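Local coordinates for protein 4,5-DOPA dioxygenase extradiol (Escherichia coli, PDB 2PW6) that opens the aromatic ring of dihydroxyphenylalanine between carbons 4 and 5 in vitro, as a zinc-binding extradiol dioxygenase whose physiological substrate is unknown, at residues H57-G62 and H234-L239; N174-L179 and Y191-S196; T195-Y200 and L227-P232; E256-E259 and L263-L266. All coordinates share one frame; numbering follows the deposited sequence.

Interaction 1: residues H57-G62 and H234-L239; sequences HWFTRG and HYLPLL. With ZN (zinc ion), chain B.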
loop_
_atom_site.group_PDB
_atom_site.type_symbol
_atom_site.label_atom_id
_atom_site.label_comp_id
_atom_site.label_asym_id
_atom_site.label_seq_id
_atom_site.Cartn_x
_atom_site.Cartn_y
_atom_site.Cartn_z
ATOM N N HIS A 57 -5.353 -4.175 -6.784
ATOM C CA HIS A 57 -4.894 -2.835 -6.544
ATOM C C HIS A 57 -4.478 -2.028 -7.810
ATOM O O HIS A 57 -4.090 -0.910 -7.678
ATOM C CB HIS A 57 -3.762 -2.887 -5.521
ATOM C CG HIS A 57 -4.185 -3.372 -4.167
ATOM N ND1 HIS A 57 -4.539 -2.505 -3.157
ATOM C CD2 HIS A 57 -4.303 -4.624 -3.652
ATOM C CE1 HIS A 57 -4.853 -3.198 -2.077
ATOM N NE2 HIS A 57 -4.727 -4.488 -2.350
ATOM N N TRP A 58 -4.588 -2.576 -9.016
ATOM C CA TRP A 58 -4.392 -1.776 -10.289
ATOM C C TRP A 58 -5.771 -1.677 -10.946
ATOM O O TRP A 58 -6.122 -2.442 -11.827
ATOM C CB TRP A 58 -3.327 -2.391 -11.241
ATOM C CG TRP A 58 -1.980 -2.767 -10.515
ATOM C CD1 TRP A 58 -1.288 -2.007 -9.601
ATOM C CD2 TRP A 58 -1.233 -3.965 -10.662
ATOM N NE1 TRP A 58 -0.161 -2.671 -9.154
ATOM C CE2 TRP A 58 -0.105 -3.873 -9.806
ATOM C CE3 TRP A 58 -1.377 -5.097 -11.469
ATOM C CZ2 TRP A 58 0.854 -4.888 -9.722
ATOM C CZ3 TRP A 58 -0.414 -6.103 -11.387
ATOM C CH2 TRP A 58 0.679 -5.990 -10.524
ATOM N N PHE A 59 -6.570 -0.743 -10.428
ATOM C CA PHE A 59 -8.001 -0.584 -10.750
ATOM C C PHE A 59 -8.129 0.852 -11.288
ATOM O O PHE A 59 -8.055 1.816 -10.525
ATOM C CB PHE A 59 -8.819 -0.795 -9.468
ATOM C CG PHE A 59 -10.319 -0.960 -9.664
ATOM C CD1 PHE A 59 -10.834 -1.866 -10.569
ATOM C CD2 PHE A 59 -11.226 -0.268 -8.817
ATOM C CE1 PHE A 59 -12.231 -2.073 -10.714
ATOM C CE2 PHE A 59 -12.655 -0.468 -8.942
ATOM C CZ PHE A 59 -13.150 -1.367 -9.892
ATOM N N THR A 60 -8.256 0.978 -12.607
ATOM C CA THR A 60 -7.993 2.246 -13.320
ATOM C C THR A 60 -9.184 2.493 -14.227
ATOM O O THR A 60 -9.854 1.562 -14.555
ATOM C CB THR A 60 -6.710 2.089 -14.266
ATOM O OG1 THR A 60 -6.895 0.961 -15.143
ATOM C CG2 THR A 60 -5.442 1.878 -13.459
ATOM N N ARG A 61 -9.443 3.723 -14.653
ATOM C CA ARG A 61 -10.341 3.885 -15.798
ATOM C C ARG A 61 -9.554 3.566 -17.061
ATOM O O ARG A 61 -8.519 4.162 -17.293
ATOM C CB ARG A 61 -10.960 5.278 -15.920
ATOM C CG ARG A 61 -12.221 5.227 -16.894
ATOM C CD ARG A 61 -12.679 6.592 -17.502
ATOM N NE ARG A 61 -12.545 7.722 -16.566
ATOM C CZ ARG A 61 -13.300 7.911 -15.476
ATOM N NH1 ARG A 61 -14.270 7.044 -15.156
ATOM N NH2 ARG A 61 -13.082 8.968 -14.700
ATOM N N GLY A 62 -10.058 2.629 -17.852
ATOM C CA GLY A 62 -9.326 2.075 -18.992
ATOM C C GLY A 62 -8.369 0.968 -18.584
ATOM O O GLY A 62 -8.060 0.799 -17.409
ATOM N N HIS A 234 -11.280 -6.258 -5.621
ATOM C CA HIS A 234 -10.660 -7.483 -5.068
ATOM C C HIS A 234 -11.282 -8.784 -5.499
ATOM O O HIS A 234 -10.663 -9.861 -5.382
ATOM C CB HIS A 234 -10.527 -7.423 -3.562
ATOM C CG HIS A 234 -9.283 -6.740 -3.079
ATOM N ND1 HIS A 234 -9.195 -5.379 -2.948
ATOM C CD2 HIS A 234 -8.152 -7.235 -2.535
ATOM C CE1 HIS A 234 -8.039 -5.053 -2.404
ATOM N NE2 HIS A 234 -7.373 -6.165 -2.145
ATOM N N TYR A 235 -12.493 -8.685 -6.030
ATOM C CA TYR A 235 -13.180 -9.826 -6.600
ATOM C C TYR A 235 -12.967 -10.080 -8.123
ATOM O O TYR A 235 -12.846 -11.236 -8.581
ATOM C CB TYR A 235 -14.656 -9.622 -6.349
ATOM C CG TYR A 235 -15.487 -10.725 -6.885
ATOM C CD1 TYR A 235 -15.625 -11.908 -6.166
ATOM C CD2 TYR A 235 -16.153 -10.600 -8.126
ATOM C CE1 TYR A 235 -16.411 -12.967 -6.655
ATOM C CE2 TYR A 235 -16.937 -11.659 -8.630
ATOM C CZ TYR A 235 -17.055 -12.842 -7.884
ATOM O OH TYR A 235 -17.834 -13.924 -8.333
ATOM N N LEU A 236 -12.974 -8.995 -8.889
ATOM C CA LEU A 236 -12.871 -9.026 -10.365
ATOM C C LEU A 236 -11.713 -9.872 -10.937
ATOM O O LEU A 236 -11.901 -10.494 -11.986
ATOM C CB LEU A 236 -12.812 -7.592 -10.953
ATOM C CG LEU A 236 -14.129 -6.789 -10.945
ATOM C CD1 LEU A 236 -13.956 -5.309 -11.459
ATOM C CD2 LEU A 236 -15.259 -7.517 -11.732
ATOM N N PRO A 237 -10.548 -9.917 -10.246
ATOM C CA PRO A 237 -9.421 -10.683 -10.725
ATOM C C PRO A 237 -9.688 -12.154 -10.934
ATOM O O PRO A 237 -9.077 -12.754 -11.826
ATOM C CB PRO A 237 -8.354 -10.464 -9.631
ATOM C CG PRO A 237 -8.680 -9.179 -9.066
ATOM C CD PRO A 237 -10.171 -9.176 -9.022
ATOM N N LEU A 238 -10.579 -12.738 -10.136
ATOM C CA LEU A 238 -10.987 -14.115 -10.312
ATOM C C LEU A 238 -11.646 -14.355 -11.667
ATOM O O LEU A 238 -11.514 -15.414 -12.243
ATOM C CB LEU A 238 -11.958 -14.537 -9.173
ATOM C CG LEU A 238 -12.626 -15.919 -9.303
ATOM C CD1 LEU A 238 -11.600 -16.999 -9.376
ATOM C CD2 LEU A 238 -13.622 -16.211 -8.173
ATOM N N LEU A 239 -12.399 -13.373 -12.142
ATOM C CA LEU A 239 -13.091 -13.486 -13.404
ATOM C C LEU A 239 -12.099 -13.553 -14.566
ATOM O O LEU A 239 -12.366 -14.233 -15.541
ATOM C CB LEU A 239 -14.069 -12.321 -13.556
ATOM C CG LEU A 239 -15.181 -12.325 -12.471
ATOM C CD1 LEU A 239 -16.252 -11.294 -12.803
ATOM C CD2 LEU A 239 -15.823 -13.750 -12.257
HETATM ZN ZN ZN B . -5.594 -6.315 -1.285
#
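The imidazole of H57 overlaps that of H234 in an offset edge-to-face pair, the edge of H234 turned toward the face of H57 with the planes 82° apart and the ring centroids separated by 4.6 Å. One zinc ion draws the two rings together. It lies 2.3 Å from H57 NE2 and 2.0 Å from H234 NE2, and NE2 of H22 is its third histidine ligand; H22, H57 and H234 form the zinc site of this extradiol dioxygenase. In this crystal assembly OD2 of D86 from the second subunit completes the site. H57 CG stands anti to its own carbonyl carbon (chi1 -65°), which carries the ring across to the metal although the backbones stay well apart. Farther from the metal the contact is purely apolar. F59 holds CG anti to the backbone N (chi1 -168°), bringing its CE1 to 3.7 Å from L236 CD1; the two side chains meet at about a right angle, and I143 of strand 138-144 packs against both. H57 is thus tied to H234 by metal, and F59 to L236 by hydrocarbon. The H234 ring also stacks on that of H177. Between H57 NE2 and H234 NE2 the separation is 3.1 Å without a hydrogen bond: both nitrogens are metal ligands, and shared coordination accounts for their closeness.

Interaction 2: residues N174-L179 and Y191-S196; sequences NVVHNL and YPWATS. With ZN (zinc ion), chain D.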
loop_
_atom_site.group_PDB
_atom_site.type_symbol
_atom_site.label_atom_id
_atom_site.label_comp_id
_atom_site.label_asym_id
_atom_site.label_seq_id
_atom_site.Cartn_x
_atom_site.Cartn_y
_atom_site.Cartn_z
ATOM N N ASN A 174 -9.206 -11.056 -3.546
ATOM C CA ASN A 174 -9.934 -11.628 -2.366
ATOM C C ASN A 174 -11.413 -11.603 -2.686
ATOM O O ASN A 174 -12.002 -10.510 -2.866
ATOM C CB ASN A 174 -9.719 -10.823 -1.045
ATOM C CG ASN A 174 -8.287 -10.906 -0.475
ATOM O OD1 ASN A 174 -7.587 -9.870 -0.375
ATOM N ND2 ASN A 174 -7.873 -12.105 -0.016
ATOM N N VAL A 175 -12.024 -12.784 -2.786
ATOM C CA VAL A 175 -13.440 -12.891 -3.100
ATOM C C VAL A 175 -14.378 -12.373 -1.963
ATOM O O VAL A 175 -15.566 -12.032 -2.228
ATOM C CB VAL A 175 -13.821 -14.319 -3.537
ATOM C CG1 VAL A 175 -12.885 -14.795 -4.641
ATOM C CG2 VAL A 175 -13.814 -15.304 -2.331
ATOM N N VAL A 176 -13.843 -12.258 -0.743
ATOM C CA VAL A 176 -14.506 -11.504 0.346
ATOM C C VAL A 176 -13.571 -10.458 0.901
ATOM O O VAL A 176 -12.456 -10.776 1.369
ATOM C CB VAL A 176 -15.018 -12.398 1.580
ATOM C CG1 VAL A 176 -15.768 -11.522 2.594
ATOM C CG2 VAL A 176 -15.880 -13.568 1.123
ATOM N N HIS A 177 -14.026 -9.204 0.891
ATOM C CA HIS A 177 -13.099 -8.145 1.179
ATOM C C HIS A 177 -13.776 -6.884 1.644
ATOM O O HIS A 177 -13.993 -5.944 0.861
ATOM C CB HIS A 177 -12.184 -7.861 -0.053
ATOM C CG HIS A 177 -11.103 -6.862 0.227
ATOM N ND1 HIS A 177 -11.356 -5.501 0.340
ATOM C CD2 HIS A 177 -9.781 -7.035 0.484
ATOM C CE1 HIS A 177 -10.206 -4.882 0.578
ATOM N NE2 HIS A 177 -9.244 -5.789 0.689
ATOM N N ASN A 178 -14.060 -6.843 2.937
ATOM C CA ASN A 178 -14.691 -5.692 3.556
ATOM C C ASN A 178 -13.855 -5.415 4.774
ATOM O O ASN A 178 -13.889 -6.193 5.721
ATOM C CB ASN A 178 -16.159 -5.982 3.916
ATOM C CG ASN A 178 -16.930 -4.713 4.326
ATOM O OD1 ASN A 178 -16.364 -3.826 4.931
ATOM N ND2 ASN A 178 -18.209 -4.620 3.947
ATOM N N LEU A 179 -13.041 -4.351 4.711
ATOM C CA LEU A 179 -12.075 -4.032 5.789
ATOM C C LEU A 179 -12.726 -3.296 6.958
ATOM O O LEU A 179 -12.135 -3.144 8.018
ATOM C CB LEU A 179 -10.845 -3.272 5.240
ATOM C CG LEU A 179 -10.046 -4.096 4.192
ATOM C CD1 LEU A 179 -8.776 -3.432 3.819
ATOM C CD2 LEU A 179 -9.739 -5.484 4.694
ATOM N N TYR A 191 -17.214 -14.934 10.027
ATOM C CA TYR A 191 -18.574 -14.436 9.964
ATOM C C TYR A 191 -19.404 -15.312 9.083
ATOM O O TYR A 191 -18.916 -15.770 8.052
ATOM C CB TYR A 191 -18.579 -13.049 9.361
ATOM C CG TYR A 191 -17.827 -12.056 10.170
ATOM C CD1 TYR A 191 -17.852 -12.100 11.574
ATOM C CD2 TYR A 191 -17.117 -11.041 9.554
ATOM C CE1 TYR A 191 -17.156 -11.155 12.324
ATOM C CE2 TYR A 191 -16.438 -10.098 10.301
ATOM C CZ TYR A 191 -16.472 -10.152 11.677
ATOM O OH TYR A 191 -15.797 -9.199 12.398
ATOM N N PRO A 192 -20.673 -15.573 9.480
ATOM C CA PRO A 192 -21.487 -16.497 8.706
ATOM C C PRO A 192 -21.806 -15.971 7.301
ATOM O O PRO A 192 -21.914 -16.755 6.374
ATOM C CB PRO A 192 -22.763 -16.631 9.556
ATOM C CG PRO A 192 -22.346 -16.198 10.942
ATOM C CD PRO A 192 -21.402 -15.075 10.657
ATOM N N TRP A 193 -21.975 -14.657 7.161
ATOM C CA TRP A 193 -22.230 -14.071 5.860
ATOM C C TRP A 193 -20.984 -14.218 4.949
ATOM O O TRP A 193 -21.107 -14.502 3.765
ATOM C CB TRP A 193 -22.710 -12.606 6.001
ATOM C CG TRP A 193 -21.714 -11.707 6.663
ATOM C CD1 TRP A 193 -21.642 -11.414 7.973
ATOM C CD2 TRP A 193 -20.639 -10.995 6.028
ATOM N NE1 TRP A 193 -20.581 -10.569 8.222
ATOM C CE2 TRP A 193 -19.950 -10.295 7.037
ATOM C CE3 TRP A 193 -20.184 -10.892 4.700
ATOM C CZ2 TRP A 193 -18.845 -9.490 6.768
ATOM C CZ3 TRP A 193 -19.070 -10.103 4.440
ATOM C CH2 TRP A 193 -18.425 -9.405 5.465
ATOM N N ALA A 194 -19.795 -14.070 5.527
ATOM C CA ALA A 194 -18.546 -14.342 4.813
ATOM C C ALA A 194 -18.492 -15.765 4.258
ATOM O O ALA A 194 -18.174 -15.942 3.065
ATOM C CB ALA A 194 -17.315 -14.020 5.680
ATOM N N THR A 195 -18.800 -16.766 5.095
ATOM C CA THR A 195 -18.803 -18.189 4.685
ATOM C C THR A 195 -19.897 -18.428 3.666
ATOM O O THR A 195 -19.690 -19.115 2.650
ATOM C CB THR A 195 -18.997 -19.147 5.907
ATOM O OG1 THR A 195 -17.829 -19.119 6.736
ATOM C CG2 THR A 195 -19.215 -20.569 5.458
ATOM N N SER A 196 -21.077 -17.864 3.936
ATOM C CA SER A 196 -22.165 -17.893 2.950
ATOM C C SER A 196 -21.693 -17.444 1.530
ATOM O O SER A 196 -21.769 -18.224 0.575
ATOM C CB SER A 196 -23.364 -17.053 3.422
ATOM O OG SER A 196 -24.499 -17.288 2.606
HETATM ZN ZN ZN D . -12.863 -4.165 -0.030
#
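A metal-binding loop that follows strand 167-173 rests here on the first turn of helix 192-202, with V176 as its main point of attachment. With CG1 of the valine anti to the backbone N (chi1 -176°), one methyl faces the W193 indole and the A194 CB, the other the A194 carbonyl. CG1 lies 4.0 Å from W193 CZ3 and 4.3 Å from the methyl CB of A194, whereas CG2 of V176 comes to 3.8 Å from the backbone O of A194. The six-membered part of the W193 indole also meets N178, whose CB is 4.4 Å from W193 CH2. Y191, at the N-cap, covers one indole face near the rim with its CB. The amide of N178 is occupied elsewhere: its ND2 donates to L227 O.

On the loop, V176 and N178 direct their CB atoms at the helix, while the CB of H177 between them points away from it; the H177 ring and carbonyl bind zinc. This second zinc ion, distinct from the one held by H57 and H234, is chelated through H177 ND1 at 2.0 Å and H177 O at 2.3 Å. The remaining ring nitrogen, NE2, is hydrogen-bonded to OD1 of D86 from the second subunit. With no hydrogen bond between loop and helix segments, the attachment rests on van der Waals contact, most of it apolar and centred on V176.

Interaction 3: residues T195-Y200 and L227-P232; sequences TSFNEY and LSNPTP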
loop_
_atom_site.group_PDB
_atom_site.type_symbol
_atom_site.label_atom_id
_atom_site.label_comp_id
_atom_site.label_asym_id
_atom_site.label_seq_id
_atom_site.Cartn_x
_atom_site.Cartn_y
_atom_site.Cartn_z
ATOM N N THR A 195 -18.800 -16.766 5.095
ATOM C CA THR A 195 -18.803 -18.189 4.685
ATOM C C THR A 195 -19.897 -18.428 3.666
ATOM O O THR A 195 -19.690 -19.115 2.650
ATOM C CB THR A 195 -18.997 -19.147 5.907
ATOM O OG1 THR A 195 -17.829 -19.119 6.736
ATOM C CG2 THR A 195 -19.215 -20.569 5.458
ATOM N N SER A 196 -21.077 -17.864 3.936
ATOM C CA SER A 196 -22.165 -17.893 2.950
ATOM C C SER A 196 -21.693 -17.444 1.530
ATOM O O SER A 196 -21.769 -18.224 0.575
ATOM C CB SER A 196 -23.364 -17.053 3.422
ATOM O OG SER A 196 -24.499 -17.288 2.606
ATOM N N PHE A 197 -21.206 -16.202 1.392
ATOM C CA PHE A 197 -20.822 -15.703 0.048
ATOM C C PHE A 197 -19.700 -16.527 -0.555
ATOM O O PHE A 197 -19.750 -16.883 -1.729
ATOM C CB PHE A 197 -20.469 -14.218 0.025
ATOM C CG PHE A 197 -20.161 -13.690 -1.375
ATOM C CD1 PHE A 197 -21.195 -13.311 -2.231
ATOM C CD2 PHE A 197 -18.830 -13.584 -1.827
ATOM C CE1 PHE A 197 -20.907 -12.826 -3.535
ATOM C CE2 PHE A 197 -18.538 -13.100 -3.108
ATOM C CZ PHE A 197 -19.578 -12.725 -3.968
ATOM N N ASN A 198 -18.718 -16.871 0.268
ATOM C CA ASN A 198 -17.587 -17.684 -0.160
ATOM C C ASN A 198 -17.992 -19.028 -0.764
ATOM O O ASN A 198 -17.454 -19.450 -1.801
ATOM C CB ASN A 198 -16.638 -17.894 1.010
ATOM C CG ASN A 198 -15.225 -18.208 0.568
ATOM O OD1 ASN A 198 -14.506 -17.334 0.044
ATOM N ND2 ASN A 198 -14.800 -19.445 0.797
ATOM N N GLU A 199 -18.960 -19.691 -0.121
ATOM C CA GLU A 199 -19.446 -20.994 -0.575
ATOM C C GLU A 199 -20.207 -20.908 -1.893
ATOM O O GLU A 199 -20.121 -21.804 -2.706
ATOM C CB GLU A 199 -20.291 -21.678 0.534
ATOM C CG GLU A 199 -19.465 -22.051 1.795
ATOM C CD GLU A 199 -18.345 -23.044 1.512
ATOM O OE1 GLU A 199 -18.519 -23.939 0.661
ATOM O OE2 GLU A 199 -17.275 -22.938 2.141
ATOM N N TYR A 200 -20.960 -19.833 -2.082
ATOM C CA TYR A 200 -21.577 -19.489 -3.359
ATOM C C TYR A 200 -20.532 -19.266 -4.464
ATOM O O TYR A 200 -20.800 -19.548 -5.637
ATOM C CB TYR A 200 -22.414 -18.226 -3.181
ATOM C CG TYR A 200 -22.980 -17.603 -4.441
ATOM C CD1 TYR A 200 -24.026 -18.219 -5.147
ATOM C CD2 TYR A 200 -22.499 -16.374 -4.913
ATOM C CE1 TYR A 200 -24.571 -17.637 -6.293
ATOM C CE2 TYR A 200 -23.043 -15.778 -6.068
ATOM C CZ TYR A 200 -24.076 -16.414 -6.750
ATOM O OH TYR A 200 -24.629 -15.829 -7.887
ATOM N N LEU A 227 -22.028 -6.663 0.503
ATOM C CA LEU A 227 -21.403 -6.599 1.814
ATOM C C LEU A 227 -19.992 -7.240 1.755
ATOM O O LEU A 227 -19.044 -6.746 2.368
ATOM C CB LEU A 227 -22.318 -7.298 2.842
ATOM C CG LEU A 227 -21.879 -7.657 4.268
ATOM C CD1 LEU A 227 -21.466 -6.441 5.035
ATOM C CD2 LEU A 227 -23.017 -8.438 5.001
ATOM N N SER A 228 -19.891 -8.340 1.013
ATOM C CA SER A 228 -18.643 -9.067 0.800
ATOM C C SER A 228 -17.639 -8.292 -0.092
ATOM O O SER A 228 -16.429 -8.490 0.015
ATOM C CB SER A 228 -18.947 -10.394 0.134
ATOM O OG SER A 228 -19.440 -11.339 1.068
ATOM N N ASN A 229 -18.182 -7.407 -0.927
ATOM C CA ASN A 229 -17.454 -6.691 -1.963
ATOM C C ASN A 229 -18.135 -5.351 -2.198
ATOM O O ASN A 229 -18.852 -5.201 -3.179
ATOM C CB ASN A 229 -17.432 -7.510 -3.281
ATOM C CG ASN A 229 -16.610 -8.809 -3.182
ATOM O OD1 ASN A 229 -15.407 -8.781 -2.970
ATOM N ND2 ASN A 229 -17.266 -9.947 -3.375
ATOM N N PRO A 230 -17.932 -4.373 -1.285
ATOM C CA PRO A 230 -18.544 -3.035 -1.451
ATOM C C PRO A 230 -18.044 -2.259 -2.669
ATOM O O PRO A 230 -18.693 -1.286 -3.095
ATOM C CB PRO A 230 -18.145 -2.284 -0.164
ATOM C CG PRO A 230 -17.584 -3.318 0.779
ATOM C CD PRO A 230 -17.136 -4.491 -0.042
ATOM N N THR A 231 -16.878 -2.658 -3.197
ATOM C CA THR A 231 -16.372 -2.185 -4.498
ATOM C C THR A 231 -15.894 -3.428 -5.184
ATOM O O THR A 231 -15.615 -4.403 -4.504
ATOM C CB THR A 231 -15.211 -1.229 -4.351
ATOM O OG1 THR A 231 -14.266 -1.756 -3.397
ATOM C CG2 THR A 231 -15.704 0.129 -3.918
ATOM N N PRO A 232 -15.874 -3.442 -6.527
ATOM C CA PRO A 232 -15.573 -4.714 -7.146
ATOM C C PRO A 232 -14.110 -5.199 -7.210
ATOM O O PRO A 232 -13.932 -6.362 -7.488
ATOM C CB PRO A 232 -16.144 -4.543 -8.576
ATOM C CG PRO A 232 -16.863 -3.242 -8.587
ATOM C CD PRO A 232 -16.186 -2.425 -7.551
#
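F197 packs tightly against S228 through one face of its ring and through its CB. The serine CB sits over that face, 4.1 Å from the ring centroid and 26° off the normal, a CH-pi contact displaced toward the rim. Closer still is S228 OG, 3.2 Å from F197 CB; its hydrogen bond runs to G224 O, the residue just ahead of helix 225-228, so the hydroxyl is satisfied while it presses on carbon. At the far end of the ring, N229 ND2 approaches CE2 of F197 at 3.4 Å, the amide plane turned 73° from the ring. That nitrogen donates to V175 O, which fixes the amide beside the phenyl group.

The contact ends quickly beyond these three buried residues. E199 on the helix and L227 and T231 on the other segment are exposed and make no contact across it, and no hydrogen bond joins the two sides. The phenyl ring thus projects from helix 192-202 into the place where helix 225-228 gives way to loop at N229, with H222 meeting it edge-to-face and Y235, ahead of helix 236-243, touching it.

Interaction 4: residues E256-E259 and L263-L266; sequences EGIE and LSML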
loop_
_atom_site.group_PDB
_atom_site.type_symbol
_atom_site.label_atom_id
_atom_site.label_comp_id
_atom_site.label_asym_id
_atom_site.label_seq_id
_atom_site.Cartn_x
_atom_site.Cartn_y
_atom_site.Cartn_z
ATOM N N GLU A 256 -7.337 -22.339 0.779
ATOM C CA GLU A 256 -8.548 -21.598 1.034
ATOM C C GLU A 256 -8.605 -21.349 2.501
ATOM O O GLU A 256 -7.815 -21.883 3.229
ATOM C CB GLU A 256 -9.770 -22.351 0.570
ATOM C CG GLU A 256 -10.323 -23.286 1.606
ATOM C CD GLU A 256 -11.458 -24.110 1.098
ATOM O OE1 GLU A 256 -12.605 -23.668 1.199
ATOM O OE2 GLU A 256 -11.202 -25.206 0.592
ATOM N N GLY A 257 -9.511 -20.491 2.927
ATOM C CA GLY A 257 -9.405 -19.893 4.233
ATOM C C GLY A 257 -10.156 -18.601 4.357
ATOM O O GLY A 257 -10.282 -17.882 3.420
ATOM N N ILE A 258 -10.677 -18.323 5.524
ATOM C CA ILE A 258 -11.198 -17.026 5.789
ATOM C C ILE A 258 -10.558 -16.554 7.024
ATOM O O ILE A 258 -10.761 -17.108 8.066
ATOM C CB ILE A 258 -12.675 -17.045 6.018
ATOM C CG1 ILE A 258 -13.381 -17.658 4.834
ATOM C CG2 ILE A 258 -13.169 -15.660 6.205
ATOM C CD1 ILE A 258 -14.802 -17.453 4.837
ATOM N N GLU A 259 -9.760 -15.525 6.898
ATOM C CA GLU A 259 -9.046 -14.936 8.027
ATOM C C GLU A 259 -9.720 -13.670 8.555
ATOM O O GLU A 259 -10.394 -12.960 7.821
ATOM C CB GLU A 259 -7.596 -14.607 7.644
ATOM C CG GLU A 259 -6.786 -15.791 7.234
ATOM C CD GLU A 259 -6.522 -16.727 8.386
ATOM O OE1 GLU A 259 -6.293 -16.255 9.519
ATOM O OE2 GLU A 259 -6.533 -17.946 8.154
ATOM N N LEU A 263 -11.758 -11.696 5.637
ATOM C CA LEU A 263 -10.778 -11.768 4.551
ATOM C C LEU A 263 -10.727 -13.162 3.927
ATOM O O LEU A 263 -10.067 -14.053 4.455
ATOM C CB LEU A 263 -9.399 -11.327 5.035
ATOM C CG LEU A 263 -8.339 -10.960 3.985
ATOM C CD1 LEU A 263 -8.788 -9.810 3.015
ATOM C CD2 LEU A 263 -7.111 -10.542 4.714
ATOM N N SER A 264 -11.406 -13.359 2.795
ATOM C CA SER A 264 -11.317 -14.679 2.151
ATOM C C SER A 264 -10.016 -14.951 1.360
ATOM O O SER A 264 -9.521 -14.108 0.595
ATOM C CB SER A 264 -12.539 -15.038 1.329
ATOM O OG SER A 264 -12.341 -16.331 0.774
HETATM N N MSE A 265 -9.475 -16.145 1.595
HETATM C CA MSE A 265 -8.142 -16.513 1.129
HETATM C C MSE A 265 -8.262 -17.578 0.057
HETATM O O MSE A 265 -7.274 -18.200 -0.341
HETATM C CB MSE A 265 -7.263 -17.011 2.290
HETATM C CG MSE A 265 -6.770 -15.980 3.301
HETATM SE SE MSE A 265 -5.930 -14.303 2.647
HETATM C CE MSE A 265 -4.365 -14.213 3.780
ATOM N N LEU A 266 -9.488 -17.784 -0.405
ATOM C CA LEU A 266 -9.780 -18.683 -1.488
ATOM C C LEU A 266 -8.921 -18.449 -2.745
ATOM O O LEU A 266 -9.102 -17.444 -3.461
ATOM C CB LEU A 266 -11.253 -18.575 -1.859
ATOM C CG LEU A 266 -11.710 -19.506 -2.977
ATOM C CD1 LEU A 266 -11.531 -20.981 -2.588
ATOM C CD2 LEU A 266 -13.125 -19.236 -3.262
HETATM O O HOH W 1 -11.915 -19.570 1.243
#
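Flat peptide groups of G257-E259 and L263-M265 meet edge on in a two-stranded antiparallel β-hairpin, with I258 and S264 on one face and E259 and L263 on the other. E259 and L263 form the hydrogen-bonded pair next to the three-residue turn: E259 N donates to L263 O at 2.9 Å, tilted 31° from the carbonyl plane, and L263 N returns a bond of 2.9 Å to E259 O. I258 and S264 make the non-hydrogen-bonded pair, where I258 CA lies 3.4 Å from L263 O in a CA-H...O contact. Past it, M265 N donates to G257 O over a short 2.6 Å, extending the pairing beyond the regular strands.

Side chains also meet across the hairpin. CG of E259 touches CG of selenomethionine M265 at 3.9 Å, after which the M265 chain bends away at chi2 and chi3; the E259 carboxylate reaches Y34 through OE2. At the open end of the hairpin E256 CB rests 3.9 Å from L266 CD1, and E256 OE1 forms a salt bridge with K202 of helix 192-202. L263 packs on H177 and N174, and the backbone of S264 bonds to V176, so the hairpin lies against the zinc-binding loop. Helix 192-202 also provides N198, whose OD1 hydrogen-bonds S264 OG. The same hydroxyl receives weak bonds from L266 N and from a water, which accepts from G257 N at 3.1 Å.

In the fold
Along the chain, interactions 2 and 3 lie between the two segments of interaction 1, and the hairpin of interaction 4 follows. Interactions 2 and 3 share T195 and S196 of helix 192-202, their centres about 5 Å apart; interaction 4 lies about 8 Å from interaction 2 by centres, and S264 joins its backbone to V176. Interaction 1, about 18 Å from interaction 2, connects the end of strand 50-60 in the main sheet with helix 236-243, yet H234 still reaches N174 and H177. The loop 174-179 is therefore held from several sides, by the helix, the hairpin and the H234 segment, and the two zinc-binding regions become neighbours within one LigB-family domain.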